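Local structure of protein Niban 2 (Homo sapiens, 7CTP) at residues Leu151-His163 / Tyr170-Gln183. The protein may suppress apoptosis and may promote melanoma cell invasion in vitro. Numbering follows the deposited sequence.
Sequences LKCPTQFPLILWH and YFCMMTEAEQDKWQ
L159 and F171 form an antiparallel hydrogen-bonded pair in the last β-hairpin of the PH domain, strands 157-162 and 169-173, from which the chain turns into the C-terminal helix characteristic of this fold. L159 N donates to F171 O (2.9 Å) and F171 N to L159 O; M173 N donates to F157 O.

T155 OG1 accepts from F157 N, closing an ST turn, and donates to M173 O at the end of the partner strand, a bond modelled so short that its detail is doubtful; chi1 of 82° sets the hydroxyl between backbone N and carbonyl carbon, facing that strand. T175 N-caps the helix, its side chain accepting from E178 N.

Apolar contacts divide between the two sheet faces. On one, L151 CD2 lies over the Y170 ring, 3.9 Å from its centroid, while I160 CG2 meets CD1 of that ring and P154 CD reaches C172 SG. On the other, L159 CD2 touches M173 CE and W182 CB (both 3.6 Å).

The F157 ring packs against the start of the helix, with E176 N 3.5 Å above its centre. From the helix, the extended Q179 side chain crosses to the strand, its NE2 donating to P158 O at 2.8 Å, nearly straight (168°), and P158 O lies in the plane of the Q179 amide.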
ATOM      1  N   LEU A 151      17.941 -25.473  -5.581  1.00 60.26           N
ATOM      2  CA  LEU A 151      18.498 -24.155  -5.292  1.00 64.91           C
ATOM      3  C   LEU A 151      19.538 -24.230  -4.166  1.00 66.36           C
ATOM      4  O   LEU A 151      19.207 -24.557  -3.030  1.00 67.04           O
ATOM      5  CB  LEU A 151      17.378 -23.177  -4.928  1.00 59.30           C
ATOM      6  CG  LEU A 151      17.717 -21.689  -4.870  1.00 63.10           C
ATOM      7  CD1 LEU A 151      18.377 -21.221  -6.158  1.00 59.55           C
ATOM      8  CD2 LEU A 151      16.459 -20.887  -4.587  1.00 64.08           C
ATOM      9  N   LYS A 152      20.792 -23.906  -4.495  1.00 65.52           N
ATOM     10  CA  LYS A 152      21.927 -24.076  -3.588  1.00 60.60           C
ATOM     11  C   LYS A 152      22.858 -22.881  -3.742  1.00 59.41           C
ATOM     12  O   LYS A 152      23.372 -22.637  -4.839  1.00 66.59           O
ATOM     13  CB  LYS A 152      22.676 -25.379  -3.891  1.00 63.91           C
ATOM     14  CG  LYS A 152      22.274 -26.565  -3.030  1.00 62.85           C
ATOM     15  CD  LYS A 152      22.519 -27.881  -3.760  1.00 67.15           C
ATOM     16  CE  LYS A 152      21.528 -28.950  -3.318  1.00 67.68           C
ATOM     17  NZ  LYS A 152      22.091 -29.844  -2.266  1.00 64.36           N
ATOM     18  N   CYS A 153      23.107 -22.155  -2.640  1.00 59.79           N
ATOM     19  CA  CYS A 153      23.780 -20.850  -2.675  1.00 53.35           C
ATOM     20  C   CYS A 153      25.260 -20.968  -2.311  1.00 46.87           C
ATOM     21  O   CYS A 153      25.627 -21.780  -1.455  1.00 64.16           O
ATOM     22  CB  CYS A 153      23.110 -19.873  -1.715  1.00 46.98           C
ATOM     23  SG  CYS A 153      21.337 -19.702  -1.946  1.00 56.45           S
ATOM     24  N   PRO A 154      26.111 -20.140  -2.928  1.00 46.43           N
ATOM     25  CA  PRO A 154      27.550 -20.181  -2.617  1.00 47.97           C
ATOM     26  C   PRO A 154      27.915 -19.653  -1.235  1.00 63.08           C
ATOM     27  O   PRO A 154      29.064 -19.837  -0.811  1.00 56.61           O
ATOM     28  CB  PRO A 154      28.177 -19.301  -3.709  1.00 56.10           C
ATOM     29  CG  PRO A 154      27.095 -19.056  -4.724  1.00 59.32           C
ATOM     30  CD  PRO A 154      25.798 -19.188  -4.006  1.00 47.16           C
ATOM     31  N   THR A 155      27.009 -18.967  -0.543  1.00 49.24           N
ATOM     32  CA  THR A 155      27.254 -18.488   0.809  1.00 38.82           C
ATOM     33  C   THR A 155      26.122 -18.938   1.718  1.00 36.93           C
ATOM     34  O   THR A 155      25.102 -19.472   1.266  1.00 43.79           O
ATOM     35  CB  THR A 155      27.383 -16.959   0.874  1.00 49.04           C
ATOM     36  OG1 THR A 155      26.072 -16.372   0.921  1.00 38.91           O
ATOM     37  CG2 THR A 155      28.152 -16.416  -0.324  1.00 42.62           C
ATOM     38  N   GLN A 156      26.310 -18.706   3.015  1.00 35.73           N
ATOM     39  CA  GLN A 156      25.327 -19.066   4.027  1.00 37.32           C
ATOM     40  C   GLN A 156      24.308 -17.964   4.297  1.00 33.25           C
ATOM     41  O   GLN A 156      23.538 -18.073   5.257  1.00 33.59           O
ATOM     42  CB  GLN A 156      26.034 -19.426   5.338  1.00 46.01           C
ATOM     43  CG  GLN A 156      27.223 -20.352   5.179  1.00 51.88           C
ATOM     44  CD  GLN A 156      28.547 -19.613   5.298  1.00 69.83           C
ATOM     45  OE1 GLN A 156      28.908 -18.816   4.424  1.00 55.33           O
ATOM     46  NE2 GLN A 156      29.278 -19.874   6.379  1.00 56.57           N
ATOM     47  N   PHE A 157      24.284 -16.908   3.491  1.00 35.53           N
ATOM     48  CA  PHE A 157      23.456 -15.735   3.771  1.00 30.52           C
ATOM     49  C   PHE A 157      22.654 -15.368   2.534  1.00 27.61           C
ATOM     50  O   PHE A 157      22.975 -14.408   1.824  1.00 27.34           O
ATOM     51  CB  PHE A 157      24.321 -14.573   4.249  1.00 32.60           C
ATOM     52  CG  PHE A 157      25.236 -14.952   5.374  1.00 33.89           C
ATOM     53  CD1 PHE A 157      24.729 -15.178   6.645  1.00 39.95           C
ATOM     54  CD2 PHE A 157      26.590 -15.136   5.152  1.00 47.11           C
ATOM     55  CE1 PHE A 157      25.567 -15.552   7.681  1.00 40.13           C
ATOM     56  CE2 PHE A 157      27.429 -15.510   6.182  1.00 40.67           C
ATOM     57  CZ  PHE A 157      26.916 -15.716   7.446  1.00 37.79           C
ATOM     58  N   PRO A 158      21.595 -16.113   2.249  1.00 31.60           N
ATOM     59  CA  PRO A 158      20.775 -15.812   1.075  1.00 24.98           C
ATOM     60  C   PRO A 158      19.734 -14.747   1.382  1.00 21.42           C
ATOM     61  O   PRO A 158      19.395 -14.477   2.536  1.00 23.41           O
ATOM     62  CB  PRO A 158      20.115 -17.159   0.769  1.00 29.23           C
ATOM     63  CG  PRO A 158      19.934 -17.768   2.138  1.00 30.22           C
ATOM     64  CD  PRO A 158      21.086 -17.282   2.992  1.00 31.48           C
ATOM     65  N   LEU A 159      19.246 -14.124   0.308  1.00 24.44           N
ATOM     66  CA  LEU A 159      18.093 -13.229   0.330  1.00 22.40           C
ATOM     67  C   LEU A 159      17.297 -13.521  -0.931  1.00 22.47           C
ATOM     68  O   LEU A 159      17.818 -13.357  -2.038  1.00 26.87           O
ATOM     69  CB  LEU A 159      18.513 -11.752   0.360  1.00 22.55           C
ATOM     70  CG  LEU A 159      17.894 -10.794   1.379  1.00 43.42           C
ATOM     71  CD1 LEU A 159      17.930 -11.404   2.756  1.00 44.64           C
ATOM     72  CD2 LEU A 159      18.648  -9.479   1.379  1.00 33.18           C
ATOM     73  N   ILE A 160      16.054 -13.967  -0.774  1.00 23.13           N
ATOM     74  CA  ILE A 160      15.222 -14.391  -1.893  1.00 19.77           C
ATOM     75  C   ILE A 160      14.004 -13.485  -1.964  1.00 20.39           C
ATOM     76  O   ILE A 160      13.364 -13.213  -0.941  1.00 21.81           O
ATOM     77  CB  ILE A 160      14.808 -15.870  -1.759  1.00 20.98           C
ATOM     78  CG1 ILE A 160      16.045 -16.761  -1.887  1.00 22.37           C
ATOM     79  CG2 ILE A 160      13.775 -16.230  -2.834  1.00 22.30           C
ATOM     80  CD1 ILE A 160      15.837 -18.160  -1.349  1.00 22.59           C
ATOM     81  N   LEU A 161      13.694 -13.009  -3.167  1.00 21.00           N
ATOM     82  CA  LEU A 161      12.511 -12.197  -3.408  1.00 21.69           C
ATOM     83  C   LEU A 161      11.443 -13.065  -4.066  1.00 19.76           C
ATOM     84  O   LEU A 161      11.640 -13.544  -5.189  1.00 20.63           O
ATOM     85  CB  LEU A 161      12.848 -11.011  -4.310  1.00 22.98           C
ATOM     86  CG  LEU A 161      13.875 -10.013  -3.785  1.00 26.79           C
ATOM     87  CD1 LEU A 161      13.968  -8.836  -4.756  1.00 24.57           C
ATOM     88  CD2 LEU A 161      13.499  -9.546  -2.403  1.00 31.44           C
ATOM     89  N   TRP A 162      10.314 -13.242  -3.377  1.00 18.21           N
ATOM     90  CA  TRP A 162       9.183 -14.028  -3.850  1.00 17.40           C
ATOM     91  C   TRP A 162       8.006 -13.108  -4.164  1.00 18.76           C
ATOM     92  O   TRP A 162       7.796 -12.109  -3.475  1.00 21.54           O
ATOM     93  CB  TRP A 162       8.772 -15.051  -2.787  1.00 20.87           C
ATOM     94  CG  TRP A 162       7.490 -15.802  -3.061  1.00 21.08           C
ATOM     95  CD1 TRP A 162       7.366 -17.028  -3.659  1.00 23.65           C
ATOM     96  CD2 TRP A 162       6.169 -15.393  -2.708  1.00 21.43           C
ATOM     97  NE1 TRP A 162       6.045 -17.401  -3.709  1.00 24.32           N
ATOM     98  CE2 TRP A 162       5.287 -16.413  -3.131  1.00 23.81           C
ATOM     99  CE3 TRP A 162       5.641 -14.263  -2.078  1.00 20.37           C
ATOM    100  CZ2 TRP A 162       3.911 -16.334  -2.940  1.00 21.26           C
ATOM    101  CZ3 TRP A 162       4.270 -14.187  -1.887  1.00 26.88           C
ATOM    102  CH2 TRP A 162       3.423 -15.211  -2.325  1.00 25.63           C
ATOM    103  N   HIS A 163       7.233 -13.465  -5.189  1.00 19.40           N
ATOM    104  CA  HIS A 163       6.012 -12.764  -5.581  1.00 19.67           C
ATOM    105  C   HIS A 163       5.006 -13.837  -5.969  1.00 18.65           C
ATOM    106  O   HIS A 163       5.400 -14.872  -6.520  1.00 21.03           O
ATOM    107  CB  HIS A 163       6.304 -11.804  -6.755  1.00 16.41           C
ATOM    108  CG  HIS A 163       5.170 -10.901  -7.145  1.00 18.77           C
ATOM    109  ND1 HIS A 163       4.064 -11.343  -7.840  1.00 18.86           N
ATOM    110  CD2 HIS A 163       5.014  -9.562  -7.005  1.00 20.60           C
ATOM    111  CE1 HIS A 163       3.257 -10.324  -8.082  1.00 18.12           C
ATOM    112  NE2 HIS A 163       3.815  -9.229  -7.592  1.00 18.70           N
ATOM    113  N   TYR A 170      16.942 -14.613  -6.661  1.00 22.38           N
ATOM    114  CA  TYR A 170      17.747 -15.312  -5.670  1.00 23.69           C
ATOM    115  C   TYR A 170      19.098 -14.623  -5.559  1.00 26.97           C
ATOM    116  O   TYR A 170      19.849 -14.564  -6.539  1.00 25.66           O
ATOM    117  CB  TYR A 170      17.923 -16.780  -6.053  1.00 23.45           C
ATOM    118  CG  TYR A 170      16.645 -17.423  -6.543  1.00 30.24           C
ATOM    119  CD1 TYR A 170      15.609 -17.706  -5.663  1.00 29.60           C
ATOM    120  CD2 TYR A 170      16.468 -17.729  -7.886  1.00 36.29           C
ATOM    121  CE1 TYR A 170      14.432 -18.297  -6.107  1.00 24.68           C
ATOM    122  CE2 TYR A 170      15.295 -18.318  -8.338  1.00 37.73           C
ATOM    123  CZ  TYR A 170      14.284 -18.597  -7.442  1.00 31.65           C
ATOM    124  OH  TYR A 170      13.113 -19.185  -7.888  1.00 35.38           O
ATOM    125  N   PHE A 171      19.386 -14.088  -4.378  1.00 24.84           N
ATOM    126  CA  PHE A 171      20.638 -13.412  -4.076  1.00 20.61           C
ATOM    127  C   PHE A 171      21.321 -14.113  -2.909  1.00 23.65           C
ATOM    128  O   PHE A 171      20.681 -14.808  -2.120  1.00 25.11           O
ATOM    129  CB  PHE A 171      20.412 -11.945  -3.693  1.00 22.88           C
ATOM    130  CG  PHE A 171      19.639 -11.153  -4.709  1.00 22.92           C
ATOM    131  CD1 PHE A 171      20.223 -10.788  -5.908  1.00 29.66           C
ATOM    132  CD2 PHE A 171      18.338 -10.753  -4.450  1.00 22.77           C
ATOM    133  CE1 PHE A 171      19.510 -10.039  -6.843  1.00 32.10           C
ATOM    134  CE2 PHE A 171      17.625 -10.016  -5.372  1.00 30.22           C
ATOM    135  CZ  PHE A 171      18.211  -9.657  -6.572  1.00 28.79           C
ATOM    136  N   CYS A 172      22.631 -13.917  -2.781  1.00 28.12           N
ATOM    137  CA  CYS A 172      23.257 -14.215  -1.500  1.00 25.28           C
ATOM    138  C   CYS A 172      24.387 -13.220  -1.261  1.00 29.29           C
ATOM    139  O   CYS A 172      24.875 -12.552  -2.181  1.00 26.95           O
ATOM    140  CB  CYS A 172      23.720 -15.688  -1.394  1.00 32.53           C
ATOM    141  SG  CYS A 172      25.047 -16.183  -2.442  1.00 34.64           S
ATOM    142  N   MET A 173      24.737 -13.084   0.011  1.00 27.50           N
ATOM    143  CA  MET A 173      25.748 -12.150   0.472  1.00 33.09           C
ATOM    144  C   MET A 173      26.836 -12.913   1.214  1.00 33.11           C
ATOM    145  O   MET A 173      26.652 -14.055   1.645  1.00 33.13           O
ATOM    146  CB  MET A 173      25.151 -11.079   1.393  1.00 28.56           C
ATOM    147  CG  MET A 173      24.167 -10.144   0.710  1.00 35.67           C
ATOM    148  SD  MET A 173      22.529 -10.901   0.607  1.00 36.61           S
ATOM    149  CE  MET A 173      21.708  -9.800  -0.531  1.00 41.79           C
ATOM    150  N   MET A 174      27.969 -12.244   1.376  1.00 41.16           N
ATOM    151  CA  MET A 174      29.137 -12.902   1.935  1.00 47.96           C
ATOM    152  C   MET A 174      29.093 -12.955   3.456  1.00 39.05           C
ATOM    153  O   MET A 174      29.641 -13.885   4.060  1.00 42.08           O
ATOM    154  CB  MET A 174      30.388 -12.175   1.460  1.00 50.90           C
ATOM    155  CG  MET A 174      31.618 -12.968   1.625  1.00 53.38           C
ATOM    156  SD  MET A 174      32.717 -12.723   0.238  1.00 51.47           S
ATOM    157  CE  MET A 174      32.381 -11.065  -0.246  1.00 58.32           C
ATOM    158  N   THR A 175      28.446 -11.978   4.086  1.00 36.20           N
ATOM    159  CA  THR A 175      28.435 -11.843   5.534  1.00 41.01           C
ATOM    160  C   THR A 175      27.014 -11.616   6.020  1.00 42.19           C
ATOM    161  O   THR A 175      26.176 -11.065   5.296  1.00 41.50           O
ATOM    162  CB  THR A 175      29.309 -10.671   5.993  1.00 42.72           C
ATOM    163  OG1 THR A 175      28.741  -9.442   5.526  1.00 37.39           O
ATOM    164  CG2 THR A 175      30.717 -10.803   5.447  1.00 47.57           C
ATOM    165  N   GLU A 176      26.755 -12.036   7.263  1.00 33.97           N
ATOM    166  CA  GLU A 176      25.476 -11.724   7.897  1.00 45.47           C
ATOM    167  C   GLU A 176      25.237 -10.222   7.942  1.00 42.57           C
ATOM    168  O   GLU A 176      24.085  -9.775   7.864  1.00 37.91           O
ATOM    169  CB  GLU A 176      25.421 -12.320   9.306  1.00 45.67           C
ATOM    170  CG  GLU A 176      24.076 -12.145  10.019  1.00 44.19           C
ATOM    171  CD  GLU A 176      24.085 -12.682  11.440  1.00 65.24           C
ATOM    172  OE1 GLU A 176      23.074 -13.291  11.851  1.00 67.28           O
ATOM    173  OE2 GLU A 176      25.097 -12.489  12.147  1.00 66.23           O
ATOM    174  N   ALA A 177      26.307  -9.431   8.054  1.00 36.27           N
ATOM    175  CA  ALA A 177      26.166  -7.981   8.081  1.00 37.12           C
ATOM    176  C   ALA A 177      25.605  -7.463   6.764  1.00 38.63           C
ATOM    177  O   ALA A 177      24.732  -6.586   6.750  1.00 36.41           O
ATOM    178  CB  ALA A 177      27.507  -7.321   8.388  1.00 39.86           C
ATOM    179  N   GLU A 178      26.105  -7.987   5.642  1.00 35.88           N
ATOM    180  CA  GLU A 178      25.604  -7.548   4.344  1.00 31.83           C
ATOM    181  C   GLU A 178      24.163  -8.008   4.139  1.00 37.80           C
ATOM    182  O   GLU A 178      23.333  -7.251   3.623  1.00 35.74           O
ATOM    183  CB  GLU A 178      26.518  -8.063   3.231  1.00 31.60           C
ATOM    184  CG  GLU A 178      27.875  -7.354   3.170  1.00 42.98           C
ATOM    185  CD  GLU A 178      28.725  -7.787   1.984  1.00 59.92           C
ATOM    186  OE1 GLU A 178      29.812  -7.203   1.784  1.00 67.81           O
ATOM    187  OE2 GLU A 178      28.311  -8.709   1.251  1.00 62.31           O
ATOM    188  N   GLN A 179      23.855  -9.239   4.569  1.00 31.36           N
ATOM    189  CA  GLN A 179      22.493  -9.771   4.512  1.00 31.84           C
ATOM    190  C   GLN A 179      21.517  -8.870   5.262  1.00 36.40           C
ATOM    191  O   GLN A 179      20.449  -8.515   4.739  1.00 29.81           O
ATOM    192  CB  GLN A 179      22.476 -11.190   5.090  1.00 32.61           C
ATOM    193  CG  GLN A 179      21.248 -12.027   4.759  1.00 28.04           C
ATOM    194  CD  GLN A 179      21.143 -13.269   5.624  1.00 33.98           C
ATOM    195  OE1 GLN A 179      21.579 -13.275   6.780  1.00 37.08           O
ATOM    196  NE2 GLN A 179      20.564 -14.331   5.073  1.00 27.57           N
ATOM    197  N   ASP A 180      21.882  -8.469   6.485  1.00 28.55           N
ATOM    198  CA  ASP A 180      21.005  -7.635   7.304  1.00 31.16           C
ATOM    199  C   ASP A 180      20.780  -6.276   6.665  1.00 28.60           C
ATOM    200  O   ASP A 180      19.673  -5.728   6.727  1.00 34.38           O
ATOM    201  CB  ASP A 180      21.596  -7.454   8.705  1.00 34.34           C
ATOM    202  CG  ASP A 180      21.530  -8.714   9.543  1.00 45.36           C
ATOM    203  OD1 ASP A 180      20.813  -9.661   9.159  1.00 45.19           O
ATOM    204  OD2 ASP A 180      22.210  -8.757  10.591  1.00 45.07           O
ATOM    205  N   LYS A 181      21.826  -5.706   6.069  1.00 30.62           N
ATOM    206  CA  LYS A 181      21.701  -4.396   5.438  1.00 31.63           C
ATOM    207  C   LYS A 181      20.802  -4.475   4.215  1.00 32.64           C
ATOM    208  O   LYS A 181      19.893  -3.656   4.039  1.00 29.90           O
ATOM    209  CB  LYS A 181      23.083  -3.868   5.049  1.00 34.51           C
ATOM    210  CG  LYS A 181      23.073  -2.476   4.426  1.00 35.75           C
ATOM    211  CD  LYS A 181      22.305  -1.484   5.279  1.00 43.95           C
ATOM    212  CE  LYS A 181      22.804  -0.061   5.048  1.00 60.15           C
ATOM    213  NZ  LYS A 181      22.712   0.749   6.298  1.00 55.47           N
ATOM    214  N   TRP A 182      21.049  -5.463   3.358  1.00 29.79           N
ATOM    215  CA  TRP A 182      20.252  -5.592   2.145  1.00 30.96           C
ATOM    216  C   TRP A 182      18.815  -5.978   2.464  1.00 31.40           C
ATOM    217  O   TRP A 182      17.905  -5.619   1.713  1.00 28.63           O
ATOM    218  CB  TRP A 182      20.894  -6.608   1.205  1.00 28.87           C
ATOM    219  CG  TRP A 182      21.913  -5.995   0.296  1.00 30.22           C
ATOM    220  CD1 TRP A 182      23.266  -6.190   0.328  1.00 29.96           C
ATOM    221  CD2 TRP A 182      21.664  -5.083  -0.781  1.00 29.22           C
ATOM    222  NE1 TRP A 182      23.876  -5.454  -0.664  1.00 30.55           N
ATOM    223  CE2 TRP A 182      22.914  -4.763  -1.357  1.00 31.68           C
ATOM    224  CE3 TRP A 182      20.509  -4.499  -1.309  1.00 27.56           C
ATOM    225  CZ2 TRP A 182      23.037  -3.893  -2.436  1.00 34.12           C
ATOM    226  CZ3 TRP A 182      20.633  -3.634  -2.380  1.00 31.09           C
ATOM    227  CH2 TRP A 182      21.887  -3.337  -2.934  1.00 32.80           C
ATOM    228  N   GLN A 183      18.585  -6.706   3.563  1.00 26.39           N
ATOM    229  CA  GLN A 183      17.211  -7.015   3.946  1.00 27.18           C
ATOM    230  C   GLN A 183      16.453  -5.752   4.320  1.00 31.43           C
ATOM    231  O   GLN A 183      15.291  -5.584   3.936  1.00 26.05           O
ATOM    232  CB  GLN A 183      17.164  -8.009   5.101  1.00 28.76           C
ATOM    233  CG  GLN A 183      15.750  -8.317   5.526  1.00 29.60           C
ATOM    234  CD  GLN A 183      15.669  -9.421   6.544  1.00 32.85           C
ATOM    235  OE1 GLN A 183      16.676  -9.812   7.133  1.00 36.57           O
ATOM    236  NE2 GLN A 183      14.470  -9.931   6.760  1.00 41.86           N
TER
HETATM  237  O   HOH W   1      29.992 -16.683   3.159  1.00 36.33           O